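Local structure of cytochrome P450 268A2 Cyp268A2 (Mycobacterium marinum, 6BLD) at residues A[33-37]-A[338-343]; A[36-42]-A[65-69]. The protein is a bacterial cytochrome P450, a largely helical protein that holds protoporphyrin IX with its iron inside the fold. One frame throughout, in Å; residues are numbered along the deposited sequence.

Both contacts start from helix 26-39 near the N-terminus of this cytochrome P450, and their centres lie about 6 Å apart. Contact 2 is local in sequence: it ties the end of that helix to residues 65-69, which follow strand 61-64 after the chain has turned back from strand 42-45. Contact 1 spans some 300 residues, joining the helix to 338-343, just beyond strand 331-335. Strands 61-64 and 331-335 are parallel neighbours in the mixed five-stranded sheet, so the helix packs against two chain exits from one sheet. Those exits also touch each other: Ser338 OG lies 2.7 Å from Thr65 O, a probable hydrogen bond, which joins the two contacts into one continuous patch.

Contact 1 of 2, residues A[33-37]-A[338-343]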
loop_
_atom_site.group_PDB
_atom_site.type_symbol
_atom_site.label_atom_id
_atom_site.label_comp_id
_atom_site.label_asym_id
_atom_site.label_seq_id
_atom_site.Cartn_x
_atom_site.Cartn_y
_atom_site.Cartn_z
ATOM N N PHE A 33 -6.418 6.244 18.211
ATOM C CA PHE A 33 -7.290 6.674 17.124
ATOM C C PHE A 33 -8.740 6.785 17.578
ATOM O O PHE A 33 -9.486 7.634 17.074
ATOM C CB PHE A 33 -7.183 5.701 15.948
ATOM C CG PHE A 33 -5.857 5.741 15.243
ATOM C CD1 PHE A 33 -5.262 6.952 14.927
ATOM C CD2 PHE A 33 -5.209 4.569 14.890
ATOM C CE1 PHE A 33 -4.043 6.991 14.275
ATOM C CE2 PHE A 33 -3.990 4.601 14.238
ATOM C CZ PHE A 33 -3.407 5.815 13.932
ATOM N N SER A 34 -9.158 5.942 18.525
ATOM C CA SER A 34 -10.547 5.957 18.976
ATOM C C SER A 34 -10.873 7.248 19.718
ATOM O O SER A 34 -11.911 7.873 19.467
ATOM C CB SER A 34 -10.825 4.743 19.860
ATOM O OG SER A 34 -12.178 4.719 20.280
ATOM N N GLU A 35 -9.998 7.662 20.641
ATOM C CA GLU A 35 -10.249 8.885 21.397
ATOM C C GLU A 35 -10.239 10.105 20.488
ATOM O O GLU A 35 -11.057 11.019 20.651
ATOM C CB GLU A 35 -9.219 9.046 22.514
ATOM C CG GLU A 35 -9.289 10.404 23.209
ATOM C CD GLU A 35 -8.361 10.509 24.403
ATOM O OE1 GLU A 35 -8.039 11.647 24.809
ATOM O OE2 GLU A 35 -7.955 9.458 24.938
ATOM N N LEU A 36 -9.317 10.142 19.525
ATOM C CA LEU A 36 -9.286 11.247 18.573
ATOM C C LEU A 36 -10.557 11.279 17.734
ATOM O O LEU A 36 -11.205 12.324 17.614
ATOM C CB LEU A 36 -8.048 11.137 17.683
ATOM C CG LEU A 36 -6.707 11.384 18.377
ATOM C CD1 LEU A 36 -5.559 11.169 17.407
ATOM C CD2 LEU A 36 -6.658 12.783 18.970
ATOM N N ARG A 37 -10.936 10.134 17.156
ATOM C CA ARG A 37 -12.165 10.071 16.373
ATOM C C ARG A 37 -13.365 10.571 17.166
ATOM O O ARG A 37 -14.280 11.174 16.597
ATOM C CB ARG A 37 -12.422 8.638 15.898
ATOM C CG ARG A 37 -11.622 8.223 14.672
ATOM C CD ARG A 37 -12.184 6.958 14.034
ATOM N NE ARG A 37 -12.559 5.959 15.032
ATOM C CZ ARG A 37 -11.756 4.991 15.465
ATOM N NH1 ARG A 37 -10.524 4.882 14.987
ATOM N NH2 ARG A 37 -12.185 4.130 16.378
ATOM N N SER A 338 -7.385 4.128 11.021
ATOM C CA SER A 338 -8.400 4.745 11.867
ATOM C C SER A 338 -9.722 4.881 11.123
ATOM O O SER A 338 -10.791 4.622 11.690
ATOM C CB SER A 338 -7.917 6.109 12.358
ATOM O OG SER A 338 -8.934 6.773 13.086
ATOM N N GLY A 339 -9.669 5.280 9.851
ATOM C CA GLY A 339 -10.886 5.403 9.069
ATOM C C GLY A 339 -11.591 4.082 8.846
ATOM O O GLY A 339 -12.823 4.039 8.756
ATOM N N ASN A 340 -10.834 2.988 8.755
ATOM C CA ASN A 340 -11.437 1.674 8.564
ATOM C C ASN A 340 -11.932 1.055 9.864
ATOM O O ASN A 340 -12.607 0.020 9.819
ATOM C CB ASN A 340 -10.440 0.736 7.880
ATOM C CG ASN A 340 -10.336 0.993 6.391
ATOM O OD1 ASN A 340 -11.234 1.584 5.790
ATOM N ND2 ASN A 340 -9.238 0.554 5.786
ATOM N N TRP A 341 -11.612 1.653 11.012
ATOM C CA TRP A 341 -12.178 1.255 12.294
ATOM C C TRP A 341 -13.164 2.292 12.823
ATOM O O TRP A 341 -13.516 2.267 14.007
ATOM C CB TRP A 341 -11.067 1.005 13.316
ATOM C CG TRP A 341 -10.744 -0.450 13.498
ATOM C CD1 TRP A 341 -11.003 -1.216 14.597
ATOM C CD2 TRP A 341 -10.109 -1.313 12.547
ATOM N NE1 TRP A 341 -10.564 -2.502 14.391
ATOM C CE2 TRP A 341 -10.012 -2.588 13.140
ATOM C CE3 TRP A 341 -9.609 -1.131 11.253
ATOM C CZ2 TRP A 341 -9.439 -3.675 12.483
ATOM C CZ3 TRP A 341 -9.040 -2.212 10.603
ATOM C CH2 TRP A 341 -8.959 -3.467 11.218
ATOM N N ASP A 342 -13.617 3.198 11.960
ATOM C CA ASP A 342 -14.512 4.280 12.358
ATOM C C ASP A 342 -15.882 3.711 12.710
ATOM O O ASP A 342 -16.588 3.187 11.843
ATOM C CB ASP A 342 -14.619 5.303 11.230
ATOM C CG ASP A 342 -15.176 6.634 11.696
ATOM O OD1 ASP A 342 -15.723 6.696 12.817
ATOM O OD2 ASP A 342 -15.066 7.621 10.936
ATOM N N GLU A 343 -16.262 3.817 13.986
ATOM C CA GLU A 343 -17.591 3.384 14.403
ATOM C C GLU A 343 -18.690 4.226 13.771
ATOM O O GLU A 343 -19.848 3.796 13.743
ATOM C CB GLU A 343 -17.708 3.429 15.928
ATOM C CG GLU A 343 -16.643 2.622 16.655
ATOM C CD GLU A 343 -17.099 1.212 16.972
ATOM O OE1 GLU A 343 -18.090 0.754 16.364
ATOM O OE2 GLU A 343 -16.466 0.560 17.830
HETATM O O HOH W 1 -15.096 5.485 16.261
#
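Ser338 OG meets the guanidinium of Arg37 and also bonds to Thr65 O, so this small hydroxyl serves both helix 26-39 and the segment after strand 61-64. Arg37 NH1 donates to Ser338 OG at 3.1 Å in a nearly straight bond, N-H...O 163°, the oxygen lying almost in the guanidinium plane. Here helix 26-39, near the N-terminus of the P450 fold, packs on a type I beta turn from Gly339 to Asp342. A bend at chi3 (-42°) lays the arginine chain across that turn: Trp341 O sits 3.3 Å above one guanidinium face, offset toward the rim and at a poor angle for a hydrogen bond, while Phe33 O and Ser34 CA lie over the opposite face. Arginine suits the place because its flat end can pack between backbone groups and still donate around its rim; NH2 also forms a salt bridge with Glu30. Asp342 adds a long salt bridge from OD1 to Arg37 NE, 3.9 Å, while its OD2 accepts from Arg67 N. Serine is small enough to meet an aromatic, its CB lying over the Phe33 ring, 4.0 Å from the centroid. A water accepts from Arg37 NE at 2.9 Å and from Glu343 N at 3.1 Å.

Contact 2 of 2, residues A[36-42]-A[65-69]; sequences LRAERPV and TRRAD
Arg66 grips the backbone of Arg37 side-on, its NE and NH2 each 2.8 Å from Arg37 O. In this P450 the pairing joins the last turn region of helix 26-39 to the start of helix 67-75, where Arg66 is the N-cap residue. Both hydrogen bonds are bent, as sharing one acceptor demands, and the oxygen lies slightly out of the guanidinium plane. An arginine extended from CG to NE has the length to reach across from the N-cap position. A second polar group gathers on Pro41 O: Thr65 OG1 donates to it at 3.0 Å, in the carbonyl plane and on a lone pair, with chi1 of 55° swinging the hydroxyl between its own backbone N and carbonyl carbon. Thr65 N adds a weak bond to the same oxygen. A water donates to Pro41 O and to Asp69 OD2, the latter at 2.8 Å, and accepts from Arg66 N. Van der Waals packing surrounds these bonds. Pro41 lies alongside Arg66, its CG 3.8 Å above the centre of the guanidinium, where the compact, rigid ring can sit close over the flat group. Threonine serves polar and aliphatic neighbours at once, for Thr65 CG2 lies 4.0 Å from Leu36 CB.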
loop_
_atom_site.group_PDB
_atom_site.type_symbol
_atom_site.label_atom_id
_atom_site.label_comp_id
_atom_site.label_asym_id
_atom_site.label_seq_id
_atom_site.Cartn_x
_atom_site.Cartn_y
_atom_site.Cartn_z
ATOM N N LEU A 36 -9.317 10.142 19.525
ATOM C CA LEU A 36 -9.286 11.247 18.573
ATOM C C LEU A 36 -10.557 11.279 17.734
ATOM O O LEU A 36 -11.205 12.324 17.614
ATOM C CB LEU A 36 -8.048 11.137 17.683
ATOM C CG LEU A 36 -6.707 11.384 18.377
ATOM C CD1 LEU A 36 -5.559 11.169 17.407
ATOM C CD2 LEU A 36 -6.658 12.783 18.970
ATOM N N ARG A 37 -10.936 10.134 17.156
ATOM C CA ARG A 37 -12.165 10.071 16.373
ATOM C C ARG A 37 -13.365 10.571 17.166
ATOM O O ARG A 37 -14.280 11.174 16.597
ATOM C CB ARG A 37 -12.422 8.638 15.898
ATOM C CG ARG A 37 -11.622 8.223 14.672
ATOM C CD ARG A 37 -12.184 6.958 14.034
ATOM N NE ARG A 37 -12.559 5.959 15.032
ATOM C CZ ARG A 37 -11.756 4.991 15.465
ATOM N NH1 ARG A 37 -10.524 4.882 14.987
ATOM N NH2 ARG A 37 -12.185 4.130 16.378
ATOM N N ALA A 38 -13.375 10.345 18.479
ATOM C CA ALA A 38 -14.532 10.716 19.283
ATOM C C ALA A 38 -14.473 12.178 19.715
ATOM O O ALA A 38 -15.473 12.899 19.621
ATOM C CB ALA A 38 -14.642 9.796 20.500
ATOM N N GLU A 39 -13.314 12.636 20.187
ATOM C CA GLU A 39 -13.203 13.958 20.797
ATOM C C GLU A 39 -12.618 15.012 19.862
ATOM O O GLU A 39 -13.182 16.103 19.732
ATOM C CB GLU A 39 -12.359 13.877 22.077
ATOM C CG GLU A 39 -12.677 12.689 22.986
ATOM C CD GLU A 39 -14.081 12.725 23.570
ATOM O OE1 GLU A 39 -14.774 13.757 23.438
ATOM O OE2 GLU A 39 -14.492 11.708 24.171
ATOM N N ARG A 40 -11.486 14.723 19.221
ATOM C CA ARG A 40 -10.786 15.689 18.371
ATOM C C ARG A 40 -10.423 15.013 17.056
ATOM O O ARG A 40 -9.263 14.635 16.836
ATOM C CB ARG A 40 -9.548 16.245 19.077
ATOM C CG ARG A 40 -9.824 16.750 20.490
ATOM C CD ARG A 40 -8.546 17.118 21.231
ATOM N NE ARG A 40 -7.656 15.976 21.430
ATOM C CZ ARG A 40 -7.858 15.008 22.320
ATOM N NH1 ARG A 40 -6.987 14.015 22.425
ATOM N NH2 ARG A 40 -8.928 15.031 23.103
ATOM N N PRO A 41 -11.394 14.848 16.152
ATOM C CA PRO A 41 -11.137 14.076 14.923
ATOM C C PRO A 41 -10.091 14.691 14.013
ATOM O O PRO A 41 -9.485 13.964 13.215
ATOM C CB PRO A 41 -12.513 14.032 14.243
ATOM C CG PRO A 41 -13.254 15.202 14.806
ATOM C CD PRO A 41 -12.780 15.342 16.219
ATOM N N VAL A 42 -9.863 15.998 14.095
ATOM C CA VAL A 42 -8.828 16.681 13.326
ATOM C C VAL A 42 -7.948 17.402 14.339
ATOM O O VAL A 42 -8.341 18.437 14.892
ATOM C CB VAL A 42 -9.412 17.652 12.294
ATOM C CG1 VAL A 42 -8.296 18.393 11.571
ATOM C CG2 VAL A 42 -10.294 16.903 11.301
ATOM N N THR A 65 -8.641 11.339 11.275
ATOM C CA THR A 65 -8.910 10.006 11.793
ATOM C C THR A 65 -10.258 9.428 11.383
ATOM O O THR A 65 -10.408 8.204 11.383
ATOM C CB THR A 65 -8.829 10.012 13.328
ATOM O OG1 THR A 65 -9.721 11.004 13.846
ATOM C CG2 THR A 65 -7.410 10.323 13.787
ATOM N N ARG A 66 -11.236 10.264 11.043
ATOM C CA ARG A 66 -12.559 9.783 10.674
ATOM C C ARG A 66 -12.618 9.452 9.188
ATOM O O ARG A 66 -11.974 10.103 8.361
ATOM C CB ARG A 66 -13.629 10.819 11.024
ATOM C CG ARG A 66 -13.975 10.863 12.504
ATOM C CD ARG A 66 -15.120 11.822 12.782
ATOM N NE ARG A 66 -15.433 11.895 14.206
ATOM C CZ ARG A 66 -16.244 12.798 14.749
ATOM N NH1 ARG A 66 -16.828 13.711 13.985
ATOM N NH2 ARG A 66 -16.471 12.787 16.056
ATOM N N ARG A 67 -13.406 8.425 8.858
ATOM C CA ARG A 67 -13.483 7.969 7.472
ATOM C C ARG A 67 -14.045 9.051 6.558
ATOM O O ARG A 67 -13.519 9.281 5.464
ATOM C CB ARG A 67 -14.330 6.700 7.383
ATOM C CG ARG A 67 -14.416 6.118 5.982
ATOM C CD ARG A 67 -15.847 5.776 5.606
ATOM N NE ARG A 67 -16.018 5.680 4.160
ATOM C CZ ARG A 67 -16.720 6.541 3.430
ATOM N NH1 ARG A 67 -17.325 7.568 4.011
ATOM N NH2 ARG A 67 -16.817 6.373 2.119
ATOM N N ALA A 68 -15.114 9.727 6.989
ATOM C CA ALA A 68 -15.716 10.766 6.158
ATOM C C ALA A 68 -14.731 11.892 5.873
ATOM O O ALA A 68 -14.681 12.414 4.753
ATOM C CB ALA A 68 -16.978 11.311 6.826
ATOM N N ASP A 69 -13.933 12.279 6.870
ATOM C CA ASP A 69 -12.953 13.339 6.656
ATOM C C ASP A 69 -11.811 12.874 5.763
ATOM O O ASP A 69 -11.264 13.670 4.991
ATOM C CB ASP A 69 -12.417 13.838 7.997
ATOM C CG ASP A 69 -13.460 14.595 8.799
ATOM O OD1 ASP A 69 -14.332 15.238 8.180
ATOM O OD2 ASP A 69 -13.405 14.548 10.047
HETATM O O HOH W 2 -11.140 13.137 10.927
#